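Side-chain contacts in GCN5-related N-acetyltransferase (Ralstonia eutropha JMP134, PDB 2Q0Y), which probably transfers acyl groups as a GNAT-family acetyltransferase and binds zinc and magnesium ions: residues E13-H18 / I90-V95; F23-R28 / V95-R100; G55-M58 / A63-A66; I68-I73 / N110-E115. One frame throughout, in Å; residues are numbered along the deposited sequence.

Interaction 1: E13-H18 / I90-V95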
loop_
_atom_site.group_PDB
_atom_site.type_symbol
_atom_site.label_atom_id
_atom_site.label_comp_id
_atom_site.label_asym_id
_atom_site.label_seq_id
_atom_site.Cartn_x
_atom_site.Cartn_y
_atom_site.Cartn_z
ATOM N N GLU A 13 13.881 -19.954 2.450
ATOM C CA GLU A 13 15.136 -19.449 1.893
ATOM C C GLU A 13 14.968 -19.005 0.442
ATOM O O GLU A 13 15.527 -17.981 0.029
ATOM C CB GLU A 13 16.239 -20.489 2.015
ATOM C CG GLU A 13 16.685 -20.714 3.440
ATOM N N LEU A 14 14.191 -19.762 -0.324
ATOM C CA LEU A 14 13.907 -19.427 -1.721
ATOM C C LEU A 14 13.314 -18.037 -1.864
ATOM O O LEU A 14 13.760 -17.227 -2.695
ATOM C CB LEU A 14 12.941 -20.454 -2.312
ATOM C CG LEU A 14 12.547 -20.321 -3.784
ATOM C CD1 LEU A 14 13.744 -20.581 -4.695
ATOM C CD2 LEU A 14 11.437 -21.314 -4.115
ATOM N N VAL A 15 12.305 -17.750 -1.053
ATOM C CA VAL A 15 11.644 -16.457 -1.121
ATOM C C VAL A 15 12.604 -15.326 -0.763
ATOM O O VAL A 15 12.629 -14.286 -1.437
ATOM C CB VAL A 15 10.385 -16.395 -0.236
ATOM C CG1 VAL A 15 9.767 -14.994 -0.281
ATOM C CG2 VAL A 15 9.346 -17.425 -0.687
ATOM N N CYS A 16 13.419 -15.515 0.277
ATOM C CA CYS A 16 14.409 -14.506 0.657
ATOM C C CYS A 16 15.424 -14.253 -0.445
ATOM O O CYS A 16 15.821 -13.120 -0.664
ATOM C CB CYS A 16 15.139 -14.918 1.931
ATOM S SG CYS A 16 14.047 -15.035 3.379
ATOM N N ARG A 17 15.839 -15.315 -1.129
ATOM C CA ARG A 17 16.774 -15.199 -2.262
ATOM C C ARG A 17 16.151 -14.431 -3.417
ATOM O O ARG A 17 16.816 -13.584 -4.043
ATOM C CB ARG A 17 17.220 -16.583 -2.764
ATOM C CG ARG A 17 18.347 -17.223 -1.985
ATOM C CD ARG A 17 18.661 -18.674 -2.492
ATOM N NE ARG A 17 19.219 -18.717 -3.847
ATOM C CZ ARG A 17 20.504 -18.951 -4.124
ATOM N N HIS A 18 14.890 -14.744 -3.715
ATOM C CA HIS A 18 14.154 -14.063 -4.775
ATOM C C HIS A 18 14.013 -12.561 -4.509
ATOM O O HIS A 18 14.249 -11.728 -5.385
ATOM C CB HIS A 18 12.763 -14.676 -4.950
ATOM C CG HIS A 18 12.762 -16.004 -5.639
ATOM N ND1 HIS A 18 11.612 -16.745 -5.792
ATOM C CD2 HIS A 18 13.758 -16.720 -6.216
ATOM C CE1 HIS A 18 11.899 -17.858 -6.442
ATOM N NE2 HIS A 18 13.193 -17.869 -6.713
ATOM N N ILE A 90 0.672 -8.244 -4.634
ATOM C CA ILE A 90 1.623 -9.135 -5.285
ATOM C C ILE A 90 3.023 -8.601 -5.027
ATOM O O ILE A 90 3.269 -7.401 -5.138
ATOM C CB ILE A 90 1.346 -9.250 -6.812
ATOM C CG1 ILE A 90 -0.045 -9.845 -7.035
ATOM C CG2 ILE A 90 2.434 -10.077 -7.514
ATOM C CD1 ILE A 90 -0.470 -9.929 -8.465
ATOM N N LEU A 91 3.932 -9.500 -4.677
ATOM C CA LEU A 91 5.307 -9.133 -4.387
ATOM C C LEU A 91 6.278 -10.273 -4.678
ATOM O O LEU A 91 5.877 -11.440 -4.825
ATOM C CB LEU A 91 5.470 -8.662 -2.930
ATOM C CG LEU A 91 5.349 -9.680 -1.802
ATOM C CD1 LEU A 91 5.883 -9.122 -0.490
ATOM C CD2 LEU A 91 3.925 -10.206 -1.625
ATOM N N ASN A 92 7.560 -9.913 -4.759
ATOM C CA ASN A 92 8.650 -10.873 -4.906
ATOM C C ASN A 92 8.599 -11.763 -6.146
ATOM O O ASN A 92 9.097 -12.885 -6.120
ATOM C CB ASN A 92 8.773 -11.763 -3.659
ATOM C CG ASN A 92 9.150 -10.992 -2.424
ATOM O OD1 ASN A 92 9.824 -9.968 -2.504
ATOM N ND2 ASN A 92 8.713 -11.478 -1.268
ATOM N N LEU A 93 8.053 -11.253 -7.250
ATOM C CA LEU A 93 8.159 -11.957 -8.531
ATOM C C LEU A 93 9.607 -11.929 -8.996
ATOM O O LEU A 93 10.180 -10.849 -9.229
ATOM C CB LEU A 93 7.263 -11.320 -9.597
ATOM C CG LEU A 93 7.397 -11.949 -11.005
ATOM C CD1 LEU A 93 7.075 -13.434 -10.998
ATOM C CD2 LEU A 93 6.525 -11.243 -12.009
ATOM N N TYR A 94 10.189 -13.115 -9.129
ATOM C CA TYR A 94 11.557 -13.261 -9.607
ATOM C C TYR A 94 11.609 -14.441 -10.555
ATOM O O TYR A 94 11.080 -15.518 -10.245
ATOM C CB TYR A 94 12.559 -13.469 -8.480
ATOM C CG TYR A 94 13.988 -13.473 -8.997
ATOM C CD1 TYR A 94 14.605 -12.279 -9.403
ATOM C CD2 TYR A 94 14.703 -14.658 -9.133
ATOM C CE1 TYR A 94 15.899 -12.278 -9.893
ATOM C CE2 TYR A 94 15.989 -14.675 -9.635
ATOM C CZ TYR A 94 16.593 -13.474 -10.019
ATOM O OH TYR A 94 17.873 -13.499 -10.510
ATOM N N VAL A 95 12.259 -14.235 -11.698
ATOM C CA VAL A 95 12.489 -15.309 -12.660
ATOM C C VAL A 95 13.987 -15.459 -12.936
ATOM O O VAL A 95 14.676 -14.484 -13.251
ATOM C CB VAL A 95 11.728 -15.058 -13.995
ATOM C CG1 VAL A 95 11.942 -16.206 -14.957
ATOM C CG2 VAL A 95 10.241 -14.853 -13.775
HETATM O O HOH W 1 9.271 -15.343 -4.830
#

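Interaction 2: F23-R28 / V95-R100. With ZN (zinc ion), chain B.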
loop_
_atom_site.group_PDB
_atom_site.type_symbol
_atom_site.label_atom_id
_atom_site.label_comp_id
_atom_site.label_asym_id
_atom_site.label_seq_id
_atom_site.Cartn_x
_atom_site.Cartn_y
_atom_site.Cartn_z
ATOM N N PHE A 23 15.439 -7.093 -6.042
ATOM C CA PHE A 23 15.847 -5.729 -5.687
ATOM C C PHE A 23 17.258 -5.377 -6.145
ATOM O O PHE A 23 17.516 -4.237 -6.544
ATOM C CB PHE A 23 15.720 -5.510 -4.175
ATOM C CG PHE A 23 14.311 -5.260 -3.686
ATOM C CD1 PHE A 23 13.518 -4.270 -4.264
ATOM C CD2 PHE A 23 13.800 -5.981 -2.616
ATOM C CE1 PHE A 23 12.253 -4.009 -3.787
ATOM C CE2 PHE A 23 12.525 -5.732 -2.145
ATOM C CZ PHE A 23 11.755 -4.741 -2.732
ATOM N N ARG A 24 18.190 -6.322 -6.083
ATOM C CA ARG A 24 19.557 -6.053 -6.512
ATOM C C ARG A 24 19.557 -5.739 -7.992
ATOM O O ARG A 24 20.177 -4.772 -8.440
ATOM C CB ARG A 24 20.455 -7.254 -6.241
ATOM C CG ARG A 24 21.896 -7.082 -6.671
ATOM C CD ARG A 24 22.731 -8.301 -6.284
ATOM N NE ARG A 24 22.165 -9.538 -6.833
ATOM C CZ ARG A 24 22.213 -10.738 -6.248
ATOM N NH1 ARG A 24 22.833 -10.915 -5.078
ATOM N NH2 ARG A 24 21.639 -11.782 -6.844
ATOM N N GLU A 25 18.834 -6.548 -8.757
ATOM C CA GLU A 25 18.791 -6.371 -10.209
ATOM C C GLU A 25 18.077 -5.065 -10.578
ATOM O O GLU A 25 18.368 -4.469 -11.620
ATOM C CB GLU A 25 18.168 -7.601 -10.898
ATOM C CG GLU A 25 19.132 -8.802 -10.993
ATOM C CD GLU A 25 18.456 -10.122 -11.401
ATOM O OE1 GLU A 25 17.385 -10.046 -12.023
ATOM O OE2 GLU A 25 18.998 -11.222 -11.113
ATOM N N ALA A 26 17.178 -4.608 -9.721
ATOM C CA ALA A 26 16.483 -3.341 -9.913
ATOM C C ALA A 26 17.319 -2.130 -9.455
ATOM O O ALA A 26 16.882 -0.993 -9.591
ATOM C CB ALA A 26 15.181 -3.356 -9.189
ATOM N N GLY A 27 18.506 -2.367 -8.913
ATOM C CA GLY A 27 19.445 -1.280 -8.594
ATOM C C GLY A 27 19.449 -0.785 -7.150
ATOM O O GLY A 27 20.060 0.268 -6.855
ATOM N N ARG A 28 18.804 -1.521 -6.248
ATOM C CA ARG A 28 18.876 -1.200 -4.821
ATOM C C ARG A 28 20.258 -1.522 -4.284
ATOM O O ARG A 28 20.909 -2.448 -4.751
ATOM C CB ARG A 28 17.822 -1.939 -4.013
ATOM C CG ARG A 28 16.363 -1.684 -4.422
ATOM C CD ARG A 28 15.974 -0.224 -4.665
ATOM N NE ARG A 28 15.684 0.562 -3.460
ATOM C CZ ARG A 28 14.464 0.910 -3.023
ATOM N NH1 ARG A 28 13.349 0.503 -3.628
ATOM N NH2 ARG A 28 14.359 1.649 -1.931
ATOM N N VAL A 95 12.259 -14.235 -11.698
ATOM C CA VAL A 95 12.489 -15.309 -12.660
ATOM C C VAL A 95 13.987 -15.459 -12.936
ATOM O O VAL A 95 14.676 -14.484 -13.251
ATOM C CB VAL A 95 11.728 -15.058 -13.995
ATOM C CG1 VAL A 95 11.942 -16.206 -14.957
ATOM C CG2 VAL A 95 10.241 -14.853 -13.775
ATOM N N ASP A 96 14.495 -16.687 -12.844
ATOM C CA ASP A 96 15.898 -16.981 -13.160
ATOM C C ASP A 96 16.303 -16.297 -14.472
ATOM O O ASP A 96 15.609 -16.425 -15.462
ATOM C CB ASP A 96 16.125 -18.487 -13.299
ATOM C CG ASP A 96 17.527 -18.829 -13.757
ATOM O OD1 ASP A 96 18.451 -18.699 -12.942
ATOM O OD2 ASP A 96 17.718 -19.230 -14.928
ATOM N N PRO A 97 17.432 -15.566 -14.477
ATOM C CA PRO A 97 17.883 -14.832 -15.638
ATOM C C PRO A 97 18.050 -15.620 -16.933
ATOM O O PRO A 97 17.990 -15.030 -18.016
ATOM C CB PRO A 97 19.239 -14.281 -15.182
ATOM C CG PRO A 97 19.144 -14.158 -13.765
ATOM C CD PRO A 97 18.286 -15.292 -13.311
ATOM N N SER A 98 18.304 -16.920 -16.835
ATOM C CA SER A 98 18.432 -17.762 -18.016
ATOM C C SER A 98 17.132 -18.360 -18.513
ATOM O O SER A 98 17.154 -19.138 -19.466
ATOM C CB SER A 98 19.434 -18.863 -17.748
ATOM O OG SER A 98 20.689 -18.257 -17.507
ATOM N N HIS A 99 16.015 -17.979 -17.903
ATOM C CA HIS A 99 14.709 -18.517 -18.241
ATOM C C HIS A 99 13.660 -17.431 -18.427
ATOM O O HIS A 99 12.478 -17.642 -18.115
ATOM C CB HIS A 99 14.286 -19.537 -17.173
ATOM C CG HIS A 99 15.083 -20.799 -17.233
ATOM N ND1 HIS A 99 16.299 -20.932 -16.603
ATOM C CD2 HIS A 99 14.865 -21.964 -17.884
ATOM C CE1 HIS A 99 16.787 -22.137 -16.850
ATOM N NE2 HIS A 99 15.944 -22.781 -17.634
ATOM N N ARG A 100 14.085 -16.288 -18.973
ATOM C CA ARG A 100 13.186 -15.149 -19.138
ATOM C C ARG A 100 12.496 -15.007 -20.501
ATOM O O ARG A 100 11.723 -14.065 -20.713
ATOM C CB ARG A 100 13.914 -13.868 -18.757
ATOM C CG ARG A 100 14.081 -13.816 -17.268
ATOM C CD ARG A 100 14.802 -12.608 -16.807
ATOM N NE ARG A 100 15.016 -12.689 -15.372
ATOM C CZ ARG A 100 15.820 -11.867 -14.717
ATOM N NH1 ARG A 100 16.412 -10.873 -15.364
ATOM N NH2 ARG A 100 16.027 -12.032 -13.431
HETATM ZN ZN ZN B . 16.002 -24.664 -18.281
#

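Interaction 3: G55-M58 / A63-A66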
loop_
_atom_site.group_PDB
_atom_site.type_symbol
_atom_site.label_atom_id
_atom_site.label_comp_id
_atom_site.label_asym_id
_atom_site.label_seq_id
_atom_site.Cartn_x
_atom_site.Cartn_y
_atom_site.Cartn_z
ATOM N N GLY A 55 1.831 -18.109 -2.378
ATOM C CA GLY A 55 2.339 -17.880 -3.710
ATOM C C GLY A 55 2.599 -19.165 -4.435
ATOM O O GLY A 55 2.115 -20.242 -4.034
ATOM N N TRP A 56 3.410 -19.059 -5.484
ATOM C CA TRP A 56 3.604 -20.160 -6.398
ATOM C C TRP A 56 5.061 -20.210 -6.807
ATOM O O TRP A 56 5.732 -19.166 -6.879
ATOM C CB TRP A 56 2.726 -19.968 -7.639
ATOM C CG TRP A 56 1.267 -19.731 -7.357
ATOM C CD1 TRP A 56 0.623 -18.521 -7.275
ATOM C CD2 TRP A 56 0.272 -20.729 -7.132
ATOM N NE1 TRP A 56 -0.720 -18.713 -7.006
ATOM C CE2 TRP A 56 -0.955 -20.060 -6.907
ATOM C CE3 TRP A 56 0.302 -22.122 -7.080
ATOM C CZ2 TRP A 56 -2.145 -20.751 -6.652
ATOM C CZ3 TRP A 56 -0.884 -22.811 -6.843
ATOM C CH2 TRP A 56 -2.083 -22.126 -6.622
ATOM N N VAL A 57 5.541 -21.412 -7.092
ATOM C CA VAL A 57 6.913 -21.643 -7.538
ATOM C C VAL A 57 6.885 -22.355 -8.901
ATOM O O VAL A 57 6.137 -23.310 -9.085
ATOM C CB VAL A 57 7.674 -22.497 -6.500
ATOM C CG1 VAL A 57 9.076 -22.807 -6.952
ATOM C CG2 VAL A 57 7.688 -21.779 -5.128
HETATM N N MSE A 58 7.672 -21.878 -9.868
HETATM C CA MSE A 58 7.854 -22.587 -11.138
HETATM C C MSE A 58 9.136 -23.414 -11.084
HETATM O O MSE A 58 10.212 -22.901 -10.751
HETATM C CB MSE A 58 7.934 -21.617 -12.317
HETATM C CG MSE A 58 7.856 -22.274 -13.675
HETATM SE SE MSE A 58 6.017 -22.855 -14.039
HETATM C CE MSE A 58 5.209 -21.144 -14.289
ATOM N N ALA A 63 13.392 -28.415 -9.971
ATOM C CA ALA A 63 14.300 -27.343 -9.504
ATOM C C ALA A 63 13.634 -25.967 -9.650
ATOM O O ALA A 63 13.280 -25.589 -10.759
ATOM C CB ALA A 63 15.585 -27.355 -10.307
ATOM N N PRO A 64 13.453 -25.229 -8.542
ATOM C CA PRO A 64 12.811 -23.926 -8.615
ATOM C C PRO A 64 13.595 -22.915 -9.446
ATOM O O PRO A 64 14.778 -22.699 -9.184
ATOM C CB PRO A 64 12.742 -23.483 -7.144
ATOM C CG PRO A 64 12.834 -24.755 -6.367
ATOM C CD PRO A 64 13.805 -25.564 -7.150
ATOM N N LEU A 65 12.914 -22.324 -10.431
ATOM C CA LEU A 65 13.474 -21.321 -11.343
ATOM C C LEU A 65 12.860 -19.937 -11.142
ATOM O O LEU A 65 13.395 -18.943 -11.623
ATOM C CB LEU A 65 13.162 -21.713 -12.795
ATOM C CG LEU A 65 13.776 -22.931 -13.457
ATOM C CD1 LEU A 65 13.405 -22.870 -14.900
ATOM C CD2 LEU A 65 15.283 -22.968 -13.296
ATOM N N ALA A 66 11.703 -19.887 -10.492
ATOM C CA ALA A 66 10.956 -18.640 -10.357
ATOM C C ALA A 66 9.943 -18.758 -9.242
ATOM O O ALA A 66 9.535 -19.851 -8.857
ATOM C CB ALA A 66 10.243 -18.299 -11.646
#

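Interaction 4: I68-I73 / N110-E115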
loop_
_atom_site.group_PDB
_atom_site.type_symbol
_atom_site.label_atom_id
_atom_site.label_comp_id
_atom_site.label_asym_id
_atom_site.label_seq_id
_atom_site.Cartn_x
_atom_site.Cartn_y
_atom_site.Cartn_z
ATOM N N ILE A 68 6.601 -16.281 -7.040
ATOM C CA ILE A 68 5.795 -15.092 -6.829
ATOM C C ILE A 68 5.146 -15.184 -5.454
ATOM O O ILE A 68 4.896 -16.287 -4.932
ATOM C CB ILE A 68 4.756 -14.908 -7.959
ATOM C CG1 ILE A 68 4.166 -13.484 -7.963
ATOM C CG2 ILE A 68 3.666 -15.994 -7.872
ATOM C CD1 ILE A 68 3.367 -13.191 -9.240
ATOM N N GLY A 69 4.919 -14.021 -4.851
ATOM C CA GLY A 69 4.273 -13.938 -3.545
ATOM C C GLY A 69 2.958 -13.189 -3.645
ATOM O O GLY A 69 2.816 -12.282 -4.475
ATOM N N LEU A 70 2.012 -13.535 -2.777
ATOM C CA LEU A 70 0.741 -12.831 -2.706
ATOM C C LEU A 70 0.209 -12.768 -1.280
ATOM O O LEU A 70 0.413 -13.672 -0.480
ATOM C CB LEU A 70 -0.296 -13.450 -3.656
ATOM C CG LEU A 70 -0.865 -14.838 -3.422
ATOM C CD1 LEU A 70 -2.149 -14.835 -2.546
ATOM C CD2 LEU A 70 -1.172 -15.502 -4.789
HETATM N N MSE A 71 -0.448 -11.656 -0.992
HETATM C CA MSE A 71 -1.061 -11.394 0.291
HETATM C C MSE A 71 -2.401 -10.743 0.043
HETATM O O MSE A 71 -2.647 -10.197 -1.027
HETATM C CB MSE A 71 -0.181 -10.452 1.105
HETATM C CG MSE A 71 1.253 -10.927 1.267
HETATM SE SE MSE A 71 2.301 -9.565 2.149
HETATM C CE MSE A 71 1.647 -9.920 3.722
ATOM N N VAL A 72 -3.275 -10.842 1.031
ATOM C CA VAL A 72 -4.517 -10.076 1.040
ATOM C C VAL A 72 -4.371 -9.185 2.263
ATOM O O VAL A 72 -4.350 -9.672 3.395
ATOM C CB VAL A 72 -5.746 -10.980 1.127
ATOM C CG1 VAL A 72 -7.029 -10.157 1.200
ATOM C CG2 VAL A 72 -5.789 -11.912 -0.071
ATOM N N ILE A 73 -4.203 -7.890 2.033
ATOM C CA ILE A 73 -3.923 -6.961 3.114
ATOM C C ILE A 73 -5.169 -6.218 3.544
ATOM O O ILE A 73 -6.058 -5.946 2.730
ATOM C CB ILE A 73 -2.799 -5.997 2.752
ATOM C CG1 ILE A 73 -3.177 -5.101 1.586
ATOM C CG2 ILE A 73 -1.540 -6.805 2.378
ATOM C CD1 ILE A 73 -2.117 -4.053 1.254
ATOM N N ASN A 110 -0.495 -14.717 -13.849
ATOM C CA ASN A 110 -1.815 -15.283 -14.102
ATOM C C ASN A 110 -2.286 -16.131 -12.937
ATOM O O ASN A 110 -3.465 -16.053 -12.547
ATOM C CB ASN A 110 -1.816 -16.136 -15.380
ATOM C CG ASN A 110 -1.857 -15.308 -16.645
ATOM O OD1 ASN A 110 -2.333 -14.185 -16.657
ATOM N ND2 ASN A 110 -1.386 -15.895 -17.738
ATOM N N ARG A 111 -1.380 -16.938 -12.380
ATOM C CA ARG A 111 -1.723 -17.752 -11.209
ATOM C C ARG A 111 -2.098 -16.889 -10.004
ATOM O O ARG A 111 -3.039 -17.207 -9.277
ATOM C CB ARG A 111 -0.592 -18.685 -10.789
ATOM C CG ARG A 111 -0.435 -19.933 -11.628
ATOM C CD ARG A 111 -1.265 -21.153 -11.109
ATOM N NE ARG A 111 -2.723 -20.954 -11.123
ATOM C CZ ARG A 111 -3.479 -20.793 -12.223
ATOM N NH1 ARG A 111 -2.950 -20.805 -13.453
ATOM N NH2 ARG A 111 -4.794 -20.617 -12.095
ATOM N N ALA A 112 -1.339 -15.827 -9.775
ATOM C CA ALA A 112 -1.615 -14.924 -8.663
ATOM C C ALA A 112 -2.954 -14.233 -8.832
ATOM O O ALA A 112 -3.752 -14.177 -7.885
ATOM C CB ALA A 112 -0.496 -13.887 -8.521
ATOM N N GLU A 113 -3.201 -13.680 -10.012
ATOM C CA GLU A 113 -4.478 -13.012 -10.270
ATOM C C GLU A 113 -5.668 -13.987 -10.139
ATOM O O GLU A 113 -6.706 -13.627 -9.589
ATOM C CB GLU A 113 -4.494 -12.351 -11.632
ATOM C CG GLU A 113 -3.492 -11.197 -11.738
ATOM C CD GLU A 113 -3.448 -10.554 -13.113
ATOM O OE1 GLU A 113 -4.334 -10.807 -13.963
ATOM O OE2 GLU A 113 -2.473 -9.820 -13.348
ATOM N N ALA A 114 -5.503 -15.213 -10.627
ATOM C CA ALA A 114 -6.556 -16.232 -10.532
ATOM C C ALA A 114 -6.844 -16.614 -9.082
ATOM O O ALA A 114 -7.992 -16.872 -8.723
ATOM C CB ALA A 114 -6.173 -17.460 -11.317
ATOM N N GLU A 115 -5.794 -16.660 -8.262
ATOM C CA GLU A 115 -5.943 -16.931 -6.842
ATOM C C GLU A 115 -6.762 -15.826 -6.175
ATOM O O GLU A 115 -7.672 -16.109 -5.413
ATOM C CB GLU A 115 -4.576 -17.096 -6.183
ATOM C CG GLU A 115 -4.639 -17.420 -4.725
ATOM C CD GLU A 115 -5.197 -18.809 -4.446
ATOM O OE1 GLU A 115 -5.120 -19.671 -5.333
ATOM O OE2 GLU A 115 -5.719 -19.024 -3.319
#

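Interaction 1: E13-H18 / I90-V95
Val-15 meets Asn-92 where helix 12-25 crosses strand 86-95, at 84° over the short segments. Its CG1 branch lies 3.8 Å from Asn-92 ND2, the two side chains roughly perpendicular; a compact branched residue suits this buried spot. The amide is a polar group in the core and is held from both ends, ND2 by the hydroxyl of Tyr-53 and OD1 by Arg-19. One turn on, His-18 carries the main contact. Its CB rests 3.7 Å from Tyr-94 CB, and its CD2 reaches Tyr-94 CD2 at 3.7 Å, the ring planes inclined by 35° in an oblique pair. Leu-14 O sits over one face of the imidazole, toward the rim. At the ring edge a water lies in plane, 2.9 Å from His-18 ND1, and it donates to Asn-92 O at 2.8 Å, so a buried strand carbonyl is satisfied across the gap. Tyr-94 CG stands anti to its own N (chi1 -174°), which places the ring beside His-18, and its hydroxyl is hydrogen-bonded to Glu-25. Asn-92 has a positive phi and so departs from extended conformation, consistent with the irregular fourth strand of the GNAT fold, beside which acetyl-CoA binds in relatives.

Interaction 2: F23-R28 / V95-R100
The loop leaving strand 86-95 leads into the R-x-x-G-x-G signature of the GNAT family, which in relatives wraps the pyrophosphate of acetyl-CoA, and its opening Arg-100 is clasped by Glu-25 at the end of helix 12-25. In the Glu-25 conformer described here, one of two, Arg-100 NH2 donates a nearly straight hydrogen bond to Glu-25 OE1 (2.8 Å, 166°), part of a salt bridge; OE1 lies in the guanidinium plane and accepts on its syn lone pair. The carboxylate and guanidinium planes are 56° apart. The other oxygen, OE2, is hydrogen-bonded to Tyr-94 OH, which steadies the carboxylate. The same NH2, together with NE, grips Val-95 O side-on, each at 2.8 Å; the extended arginine chain thus folds the loop back on the strand end and fixes the guanidinium, whose one face lies over Pro-97 CA. Earlier in the loop, just after Val-95, Asp-96 OD2 takes Ser-98 N in an Asx turn and His-99 ND1 at 2.8 Å, from opposite faces of the carboxylate. That second bond orients the imidazole, whose NE2 binds zinc at 2.0 Å, with Glu-60 as the other ligand from this chain. The contact lies at the surface, joining the end of helix 12-25 to the turn between strand 86-95 and helix 104-118.

Interaction 3: G55-M58 / A63-A66
Met-58 faces both Leu-65 and Ala-66, the signature of a classic beta bulge in the hairpin of strands 54-60 and 63-74. The tight part is largely backbone. Met-58 N donates to Ala-66 O at 2.9 Å, and Met-58 O receives Leu-65 N at 2.8 Å with an almost linear N-H...O angle of 175°. A second donor, Ala-66 N, reaches that same oxygen only weakly, at 3.4 Å. The buried Val-57 belongs here too: its CA makes a C-H...O contact with Ala-66 O at 3.4 Å, and its CG1, anti to the backbone N (chi1 178°), touches Pro-64 CB at 3.7 Å. On one face of the sheet the side chains of the bridged pair begin side by side, Met-58 CB 4.1 Å from Ala-66 CB; alanine fits here because Ile-104 and Leu-108 of helix 104-118 press on it. The rest of Met-58, a selenomethionine, bends at chi2 and chi3, turns from the partner strand and packs on Cys-4.

The solvent side is the exposed end at Ala-63 and Pro-64, where Pro-64 CA adds a C-H...O contact to Met-58 O at 3.5 Å. The Leu-65 side chain packs on His-99 and Glu-60, the two zinc ligands. Since side chains add only small apolar touches, the chemistry implies a hairpin held mainly by main-chain bonds, the bulge probably accentuating its twist.

Interaction 4: I68-I73 / N110-E115
Leu-70 meets Glu-115 through methylenes, so the one flat group near the interface within the two segments, the Glu-115 carboxylate, touches the strand with neither face nor edge. Leu-70 CD2 lies 4.0 Å from Glu-115 CG, the two side chains crossing at about a right angle. Beyond CG, Glu-115 bends (chi2 68°), and its OE2 forms a salt bridge with Arg-119; the indole of Trp-56 lies beside both the carboxylate and Leu-70. Leu-70 holds its CG between the backbone N and carbonyl carbon (chi1 68°), which aims CD2 at the helix: it stands 3.9 Å from Ala-112 CA and so wedges between Ala-112 and Glu-115, three residues apart on the helix. Ile-68 adds a second apolar touch, its extended chain bringing CD1 to 4.0 Å from Ala-112 CB. Alanine is apt here, since its lone methyl lets strand and helix run close, 9.2 Å between axes and 17° from parallel over the short segments. On the outer side of the helix, Glu-113 is hydrogen-bonded to Trp-141 NE1 and salt-bridged to Lys-149 of the second subunit. Leu-70 and Ile-68 meet only carbon atoms, the Glu-115 charge being carried past them to Arg-119, so across these segments the helix is seated mainly by van der Waals contact and apolar burial.

Interactions 1 and 4 are buried and pack helices 12-25 and 104-118 on neighbouring strands of the sheet; Ile-90 of the first also packs on Ile-68 and Ala-112 of the second. Their chemistry differs: interaction 4 meets only through carbon atoms, its glutamate through methylenes, whereas interaction 1 encloses polar groups and a water. Interaction 2, at the surface, relies on charge, and it shares helix 12-25 with interaction 1, linked through Tyr-94 OH to Glu-25 OE2. Interaction 3 is partly buried and bonded by backbone; Leu-65 O receives Asp-96 N and its side chain packs on His-99, tying the hairpin to the zinc-bearing loop. Trp-56 connects interactions 3 and 4.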